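Local coordinates for shikimate 5-dehydrogenase (PDB 4XIJ), which probably catalyses the NADP-dependent interconversion of 3-dehydroshikimate and shikimate, a step of the pathway that leads to chorismate and the aromatic amino acids, at residues L122-G133 with L145-V156; V191-P202 with A212-I223. All coordinates share one frame; numbering follows the deposited sequence. Where two conformers were deposited one is given.

Contact 1 (L122-G133 with L145-V156); sequences LGTAGDSALVIG and LAELGVQRITIV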
# COMPACT_ATOMS: atom_id res chain seq x y z
N LEU A 122 -6.96 -5.17 6.20
CA LEU A 122 -6.96 -6.29 7.12
C LEU A 122 -7.80 -6.05 8.37
O LEU A 122 -8.39 -6.98 8.92
CB LEU A 122 -5.54 -6.59 7.55
CG LEU A 122 -4.82 -7.73 6.89
CD1 LEU A 122 -3.40 -7.87 7.51
CD2 LEU A 122 -5.60 -9.07 7.08
N GLY A 123 -7.85 -4.81 8.84
CA GLY A 123 -8.52 -4.52 10.10
C GLY A 123 -7.66 -4.81 11.31
O GLY A 123 -7.23 -3.89 12.04
N THR A 124 -7.45 -6.09 11.59
CA THR A 124 -6.46 -6.54 12.59
C THR A 124 -5.74 -7.74 12.00
O THR A 124 -6.25 -8.40 11.08
CB THR A 124 -7.13 -6.92 13.94
OG1 THR A 124 -6.14 -7.20 14.92
CG2 THR A 124 -8.02 -8.19 13.78
N ALA A 125 -4.55 -8.02 12.52
CA ALA A 125 -3.81 -9.19 12.08
C ALA A 125 -3.53 -10.16 13.24
O ALA A 125 -2.67 -11.05 13.12
CB ALA A 125 -2.48 -8.75 11.43
N GLY A 126 -4.23 -10.01 14.38
CA GLY A 126 -3.92 -10.85 15.53
C GLY A 126 -2.53 -10.65 16.08
O GLY A 126 -1.95 -9.57 15.99
N ASP A 127 -1.97 -11.73 16.62
CA ASP A 127 -0.67 -11.68 17.29
C ASP A 127 0.50 -12.10 16.41
O ASP A 127 1.59 -11.60 16.56
CB ASP A 127 -0.66 -12.58 18.52
CG ASP A 127 -1.59 -12.10 19.61
OD1 ASP A 127 -2.14 -10.96 19.57
OD2 ASP A 127 -1.79 -12.94 20.53
N SER A 128 0.26 -13.04 15.50
CA SER A 128 1.32 -13.60 14.67
C SER A 128 0.92 -13.48 13.20
O SER A 128 -0.11 -14.00 12.77
CB SER A 128 1.60 -15.07 15.03
OG SER A 128 2.54 -15.58 14.10
N ALA A 129 1.71 -12.76 12.43
CA ALA A 129 1.38 -12.50 11.02
C ALA A 129 2.50 -12.91 10.11
O ALA A 129 3.67 -12.79 10.50
CB ALA A 129 1.07 -10.99 10.79
N LEU A 130 2.16 -13.37 8.92
CA LEU A 130 3.13 -13.71 7.88
C LEU A 130 3.12 -12.65 6.80
O LEU A 130 2.06 -12.13 6.43
CB LEU A 130 2.79 -15.06 7.20
CG LEU A 130 2.45 -16.21 8.15
CD1 LEU A 130 2.15 -17.48 7.35
CD2 LEU A 130 3.58 -16.46 9.19
N VAL A 131 4.29 -12.35 6.24
CA VAL A 131 4.40 -11.63 4.97
C VAL A 131 4.91 -12.66 3.99
O VAL A 131 5.96 -13.31 4.21
CB VAL A 131 5.34 -10.43 5.07
CG1 VAL A 131 5.54 -9.79 3.71
CG2 VAL A 131 4.78 -9.44 6.07
N ILE A 132 4.16 -12.90 2.91
CA ILE A 132 4.63 -13.85 1.89
C ILE A 132 5.34 -13.04 0.81
O ILE A 132 4.71 -12.21 0.15
CB ILE A 132 3.47 -14.67 1.25
CG1 ILE A 132 2.41 -15.17 2.25
CG2 ILE A 132 4.05 -15.83 0.43
CD1 ILE A 132 2.96 -15.98 3.38
N GLY A 133 6.62 -13.31 0.59
CA GLY A 133 7.43 -12.58 -0.38
C GLY A 133 8.35 -11.56 0.27
O GLY A 133 8.19 -11.21 1.47
N LEU A 145 1.89 -4.17 9.55
CA LEU A 145 1.62 -5.21 10.54
C LEU A 145 2.07 -4.75 11.92
O LEU A 145 1.36 -4.99 12.93
CB LEU A 145 2.27 -6.54 10.11
CG LEU A 145 1.58 -7.20 8.92
CD1 LEU A 145 2.50 -8.37 8.42
CD2 LEU A 145 0.21 -7.70 9.25
N ALA A 146 3.23 -4.07 12.00
CA ALA A 146 3.67 -3.57 13.29
C ALA A 146 2.66 -2.54 13.84
O ALA A 146 2.40 -2.49 15.04
CB ALA A 146 5.05 -2.94 13.21
N GLU A 147 2.11 -1.72 12.94
CA GLU A 147 1.11 -0.71 13.35
C GLU A 147 -0.21 -1.36 13.76
O GLU A 147 -1.00 -0.75 14.49
CB GLU A 147 0.86 0.28 12.21
CG GLU A 147 2.03 1.23 11.98
CD GLU A 147 1.66 2.30 11.02
OE1 GLU A 147 0.50 2.28 10.54
OE2 GLU A 147 2.49 3.19 10.80
N LEU A 148 -0.47 -2.58 13.29
CA LEU A 148 -1.65 -3.33 13.77
C LEU A 148 -1.40 -3.97 15.14
O LEU A 148 -2.29 -4.62 15.69
CB LEU A 148 -2.06 -4.41 12.77
CG LEU A 148 -2.57 -3.90 11.42
CD1 LEU A 148 -2.88 -5.08 10.46
CD2 LEU A 148 -3.82 -3.06 11.69
N GLY A 149 -0.20 -3.80 15.70
CA GLY A 149 0.08 -4.34 17.02
C GLY A 149 0.36 -5.84 17.03
O GLY A 149 0.17 -6.49 18.05
N VAL A 150 0.77 -6.41 15.89
CA VAL A 150 1.16 -7.82 15.92
C VAL A 150 2.38 -7.99 16.81
O VAL A 150 3.21 -7.10 16.95
CB VAL A 150 1.52 -8.41 14.57
CG1 VAL A 150 0.36 -8.36 13.58
CG2 VAL A 150 2.79 -7.76 14.07
N GLN A 151 2.45 -9.14 17.46
CA GLN A 151 3.61 -9.42 18.29
C GLN A 151 4.78 -9.97 17.45
O GLN A 151 5.93 -9.61 17.71
CB GLN A 151 3.21 -10.39 19.42
CG GLN A 151 4.33 -10.70 20.42
CD GLN A 151 5.15 -11.87 19.96
OE1 GLN A 151 4.66 -12.69 19.20
NE2 GLN A 151 6.40 -11.94 20.41
N ARG A 152 4.50 -10.79 16.44
CA ARG A 152 5.56 -11.40 15.63
C ARG A 152 5.23 -11.29 14.15
O ARG A 152 4.09 -11.56 13.74
CB ARG A 152 5.73 -12.88 16.00
CG ARG A 152 6.81 -13.58 15.16
CD ARG A 152 7.18 -15.00 15.64
NE ARG A 152 7.97 -14.94 16.88
CZ ARG A 152 9.29 -14.73 16.95
NH1 ARG A 152 10.01 -14.53 15.85
NH2 ARG A 152 9.89 -14.69 18.14
N ILE A 153 6.22 -10.93 13.34
CA ILE A 153 6.11 -10.89 11.90
C ILE A 153 7.10 -11.88 11.33
O ILE A 153 8.31 -11.79 11.60
CB ILE A 153 6.42 -9.47 11.37
CG1 ILE A 153 5.39 -8.49 11.94
CG2 ILE A 153 6.38 -9.46 9.88
CD1 ILE A 153 5.73 -7.03 11.71
N THR A 154 6.60 -12.87 10.61
CA THR A 154 7.47 -13.86 9.96
C THR A 154 7.48 -13.61 8.45
O THR A 154 6.41 -13.56 7.80
CB THR A 154 6.97 -15.30 10.26
OG1 THR A 154 6.93 -15.50 11.68
CG2 THR A 154 7.86 -16.39 9.62
N ILE A 155 8.68 -13.49 7.89
CA ILE A 155 8.85 -13.25 6.46
C ILE A 155 8.98 -14.62 5.81
O ILE A 155 9.96 -15.36 6.05
CB ILE A 155 10.10 -12.40 6.17
CG1 ILE A 155 10.12 -11.13 7.00
CG2 ILE A 155 10.18 -12.07 4.65
CD1 ILE A 155 8.93 -10.13 6.81
N VAL A 156 8.00 -14.98 5.01
CA VAL A 156 7.97 -16.28 4.31
C VAL A 156 8.41 -16.01 2.91
O VAL A 156 7.68 -15.42 2.11
CB VAL A 156 6.55 -16.91 4.38
CG1 VAL A 156 6.46 -18.17 3.58
CG2 VAL A 156 6.11 -17.12 5.85
O HOH W 1 -4.96 -4.76 14.95
O HOH W 2 -2.76 -7.26 14.64
O HOH W 3 -0.27 -8.87 19.73
O HOH W 4 4.57 -14.65 12.60

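Contact 2 (V191-P202 with A212-I223); sequences VASADAAVSTIP and ALARVPRVLDAI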
# COMPACT_ATOMS: atom_id res chain seq x y z
N VAL A 191 2.54 -21.49 9.61
CA VAL A 191 1.14 -21.36 9.26
C VAL A 191 0.26 -21.76 10.45
O VAL A 191 -0.75 -21.10 10.74
CB VAL A 191 0.82 -22.22 8.01
CG1 VAL A 191 -0.70 -22.37 7.83
CG2 VAL A 191 1.49 -21.58 6.78
N ALA A 192 0.66 -22.82 11.16
CA ALA A 192 -0.17 -23.31 12.26
C ALA A 192 -0.35 -22.27 13.36
O ALA A 192 -1.42 -22.21 14.00
CB ALA A 192 0.41 -24.57 12.85
N SER A 193 0.66 -21.44 13.57
CA SER A 193 0.55 -20.45 14.64
C SER A 193 0.21 -19.05 14.11
O SER A 193 0.10 -18.11 14.90
CB SER A 193 1.85 -20.40 15.46
OG SER A 193 2.94 -19.99 14.68
N ALA A 194 0.01 -18.93 12.81
CA ALA A 194 -0.35 -17.60 12.25
C ALA A 194 -1.81 -17.22 12.44
O ALA A 194 -2.70 -18.05 12.27
CB ALA A 194 0.00 -17.55 10.76
N ASP A 195 -2.04 -15.94 12.71
CA ASP A 195 -3.41 -15.37 12.71
C ASP A 195 -3.81 -14.72 11.40
O ASP A 195 -4.98 -14.68 11.05
CB ASP A 195 -3.52 -14.37 13.85
CG ASP A 195 -3.20 -15.03 15.19
OD1 ASP A 195 -3.86 -16.05 15.52
OD2 ASP A 195 -2.28 -14.58 15.88
N ALA A 196 -2.82 -14.28 10.66
CA ALA A 196 -3.11 -13.55 9.42
C ALA A 196 -1.89 -13.60 8.53
O ALA A 196 -0.79 -13.84 9.01
CB ALA A 196 -3.45 -12.04 9.72
N ALA A 197 -2.10 -13.33 7.24
CA ALA A 197 -0.97 -13.17 6.30
C ALA A 197 -1.27 -12.10 5.28
O ALA A 197 -2.45 -11.90 4.94
CB ALA A 197 -0.62 -14.49 5.55
N VAL A 198 -0.21 -11.45 4.79
CA VAL A 198 -0.28 -10.57 3.63
C VAL A 198 0.57 -11.22 2.57
O VAL A 198 1.77 -11.37 2.75
CB VAL A 198 0.27 -9.15 3.94
CG1 VAL A 198 0.15 -8.23 2.71
CG2 VAL A 198 -0.48 -8.57 5.13
N SER A 199 -0.03 -11.56 1.44
CA SER A 199 0.70 -12.16 0.34
C SER A 199 1.02 -11.14 -0.73
O SER A 199 0.12 -10.50 -1.29
CB SER A 199 -0.11 -13.31 -0.27
OG SER A 199 0.67 -13.93 -1.27
N THR A 200 2.31 -10.91 -0.97
CA THR A 200 2.76 -9.86 -1.87
C THR A 200 3.23 -10.38 -3.23
O THR A 200 3.66 -9.58 -4.07
CB THR A 200 3.94 -9.05 -1.23
OG1 THR A 200 5.11 -9.86 -1.15
CG2 THR A 200 3.55 -8.53 0.16
N ILE A 201 3.15 -11.69 -3.44
CA ILE A 201 3.71 -12.30 -4.65
C ILE A 201 2.62 -12.58 -5.70
O ILE A 201 1.41 -12.63 -5.40
CB ILE A 201 4.47 -13.60 -4.30
CG1 ILE A 201 3.53 -14.70 -3.76
CG2 ILE A 201 5.63 -13.32 -3.30
CD1 ILE A 201 4.29 -16.02 -3.51
N PRO A 202 3.02 -12.80 -6.95
CA PRO A 202 2.01 -13.03 -7.99
C PRO A 202 1.19 -14.31 -7.74
O PRO A 202 1.67 -15.27 -7.08
CB PRO A 202 2.85 -13.15 -9.29
CG PRO A 202 4.07 -12.31 -9.01
CD PRO A 202 4.37 -12.62 -7.54
N ALA A 212 -0.52 -25.24 1.36
CA ALA A 212 0.27 -25.07 2.59
C ALA A 212 -0.13 -23.81 3.36
O ALA A 212 -0.03 -23.79 4.57
CB ALA A 212 1.76 -25.04 2.24
N LEU A 213 -0.61 -22.76 2.67
CA LEU A 213 -1.01 -21.51 3.32
C LEU A 213 -2.50 -21.50 3.67
O LEU A 213 -2.97 -20.56 4.31
CB LEU A 213 -0.70 -20.32 2.42
CG LEU A 213 0.78 -20.09 2.17
CD1 LEU A 213 0.93 -19.10 1.01
CD2 LEU A 213 1.42 -19.57 3.50
N ALA A 214 -3.23 -22.52 3.26
CA ALA A 214 -4.69 -22.54 3.40
C ALA A 214 -5.19 -22.36 4.80
O ALA A 214 -6.29 -21.80 4.97
CB ALA A 214 -5.26 -23.84 2.83
N ARG A 215 -4.44 -22.86 5.78
CA ARG A 215 -4.91 -22.78 7.15
C ARG A 215 -4.65 -21.44 7.85
O ARG A 215 -5.06 -21.29 9.00
CB ARG A 215 -4.30 -23.89 8.00
CG ARG A 215 -5.03 -25.21 7.73
CD ARG A 215 -4.40 -26.38 8.50
NE ARG A 215 -4.47 -26.18 9.94
CZ ARG A 215 -3.76 -26.88 10.83
NH1 ARG A 215 -2.96 -27.86 10.42
NH2 ARG A 215 -3.87 -26.60 12.13
N VAL A 216 -4.04 -20.47 7.18
CA VAL A 216 -3.96 -19.14 7.81
C VAL A 216 -5.38 -18.55 7.86
O VAL A 216 -6.03 -18.54 6.84
CB VAL A 216 -3.04 -18.22 7.02
CG1 VAL A 216 -3.00 -16.83 7.67
CG2 VAL A 216 -1.56 -18.80 6.90
N PRO A 217 -5.86 -18.14 9.05
CA PRO A 217 -7.29 -17.84 9.15
C PRO A 217 -7.76 -16.66 8.29
O PRO A 217 -8.89 -16.69 7.84
CB PRO A 217 -7.47 -17.54 10.65
CG PRO A 217 -6.40 -18.36 11.30
CD PRO A 217 -5.21 -18.23 10.37
N ARG A 218 -6.94 -15.63 8.14
CA ARG A 218 -7.30 -14.43 7.38
C ARG A 218 -6.12 -14.07 6.52
O ARG A 218 -5.00 -13.91 6.99
CB ARG A 218 -7.67 -13.31 8.33
CG ARG A 218 -8.81 -13.74 9.22
CD ARG A 218 -9.31 -12.59 10.06
NE ARG A 218 -9.94 -11.52 9.27
CZ ARG A 218 -9.44 -10.30 9.14
NH1 ARG A 218 -8.31 -9.99 9.74
NH2 ARG A 218 -10.09 -9.39 8.40
N VAL A 219 -6.35 -13.96 5.22
CA VAL A 219 -5.29 -13.70 4.26
C VAL A 219 -5.66 -12.51 3.38
O VAL A 219 -6.72 -12.53 2.73
CB VAL A 219 -5.00 -14.94 3.38
CG1 VAL A 219 -3.94 -14.59 2.33
CG2 VAL A 219 -4.53 -16.10 4.30
N LEU A 220 -4.81 -11.48 3.39
CA LEU A 220 -4.88 -10.36 2.47
C LEU A 220 -3.95 -10.68 1.30
O LEU A 220 -2.74 -10.80 1.47
CB LEU A 220 -4.48 -9.05 3.17
CG LEU A 220 -4.32 -7.84 2.27
CD1 LEU A 220 -5.67 -7.51 1.63
CD2 LEU A 220 -3.83 -6.67 3.13
N ASP A 221 -4.56 -10.87 0.13
CA ASP A 221 -3.83 -11.14 -1.09
C ASP A 221 -3.73 -9.81 -1.87
O ASP A 221 -4.75 -9.21 -2.20
CB ASP A 221 -4.59 -12.20 -1.89
CG ASP A 221 -3.80 -12.73 -3.07
OD1 ASP A 221 -2.74 -12.19 -3.41
OD2 ASP A 221 -4.24 -13.75 -3.62
N ALA A 222 -2.52 -9.36 -2.17
CA ALA A 222 -2.32 -8.14 -2.93
C ALA A 222 -2.89 -8.26 -4.35
O ALA A 222 -3.21 -7.24 -4.98
CB ALA A 222 -0.84 -7.79 -3.00
N ILE A 223 -3.01 -9.48 -4.85
CA ILE A 223 -3.55 -9.70 -6.18
C ILE A 223 -5.06 -9.55 -6.18
O ILE A 223 -5.73 -9.94 -5.19
CB ILE A 223 -3.15 -11.10 -6.69
CG1 ILE A 223 -1.62 -11.26 -6.65
CG2 ILE A 223 -3.72 -11.34 -8.08
CD1 ILE A 223 -0.87 -10.22 -7.46
O HOH W 5 -3.48 -21.77 11.32
O HOH W 6 -0.44 -13.49 -3.66

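Contact 1 (L122-G133 with L145-V156)
Leu-145, on the last turn of helix 138-147, lays both branches against Ala-129 and Val-131 of strand 128-132 and against Ala-125 of the loop before it. Its CD2 meets Ala-125 CB at 3.6 Å and Ala-129 CB at 3.7 Å, while CD1 presses on Val-131 CG2 at a tight 3.4 Å. The small alanines let the leucine branches lie close to the backbone. Val-150 CG1 extends this apolar patch over Ala-125, and Leu-148 CD1 touches Ala-125 CB from the end of the helix. On the other face, Leu-130 lies alongside Thr-154, its CD2 3.7 Å from Thr-154 CB, and Ile-132 runs beside Val-156. Ile-132 CG1 sits anti to the carbonyl carbon (chi1 -42°), and the bend at chi2 carries CD1 over Val-156 CB.

Beneath the side chains the two strands run parallel, in a ladder from Ala-129 N to Arg-152 O through to Gly-133 N and Val-156 O. At its start Asp-127 O takes two amides: Arg-152 N, nearly in line with the carbonyl, and Gln-151 N at 2.8 Å on a more bent path. Gly-149, with positive phi, ends the helix in a Schellman motif and turns the chain toward the second strand. Apolar packing of Leu-145 thus holds the helix of this beta-alpha-beta unit against its first strand, while the hydroxyls of Ser-128 and Thr-154, on the other face, share a water that also donates to Ala-129 O.

Contact 2 (V191-P202 with A212-I223)
Ala-197 pairs with both neighbours of Val-219: its N gives a hydrogen bond to Arg-218 O (3.0 Å) and its O receives Leu-220 N (2.9 Å). The parallel ladder goes on with Ser-199 N to Leu-220 O at 2.8 Å and ends with Ala-222 N on Ser-199 O, so the amide and carbonyl of Ser-199 are both satisfied across the contact.

At the C-terminal ends of the strands, a water accepts from Ser-199 OG and donates to Ile-201 O and Asp-221 OD1. That carboxylate oxygen also takes Ile-223 N at 3.1 Å, from above the carboxylate plane, in an Asx turn. With CG anti to the backbone N (chi1 -170°), Asp-221 brings OD1 to the water, while OD2 is held by Thr-229 OG1. An aspartate suits this place because its two oxygens can serve a turn amide, a water and a hydroxyl together.

Strands 196-199 and 218-221 are neighbours in the parallel sheet of the Rossmann-like, probably NADP-binding, domain, and the helices between them carry the chain across. At the start of the pair, Val-191 on helix 187-193 packs its CG1 on Val-216 CG2 at 3.8 Å, the two valines crossing at about a right angle; its CG2 meets Leu-213 CD2. Val-216 CG1 reaches the peptide joining Ala-196 to Ala-197, 3.5 Å from Ala-196 C, where the small methyl of Ala-197 also touches it, so the valine packs close to the backbone.

Pro-217, which has no amide hydrogen to place, lays CD 3.2 Å from Ala-194 O. Arg-218 sends its guanidinium beyond the pair, NE forming a salt bridge with Glu-241 and NH2 a hydrogen bond with Leu-122 O.

In the fold
Contact 1 and contact 2 lie side by side in one parallel sheet, their centres about 10 Å apart, because strands 128-132 and 196-199 are direct neighbours. Backbone bonds join them along that seam, among them Ser-128 O and Asp-195 N at 2.7 Å, and Asp-195 OD2 holds the amides of Asp-127 and Ser-128. At the other end of the seam Thr-200 OG1 lies 2.7 Å from Ile-132 O, a probable hydrogen bond. Next to it, Gly-133 begins what looks like a Rossmann-type GxGxxA pattern, which Ile-201 of contact 2 also touches. In relatives such a glycine-rich turn receives the dinucleotide, so this end probably faces the NADP site.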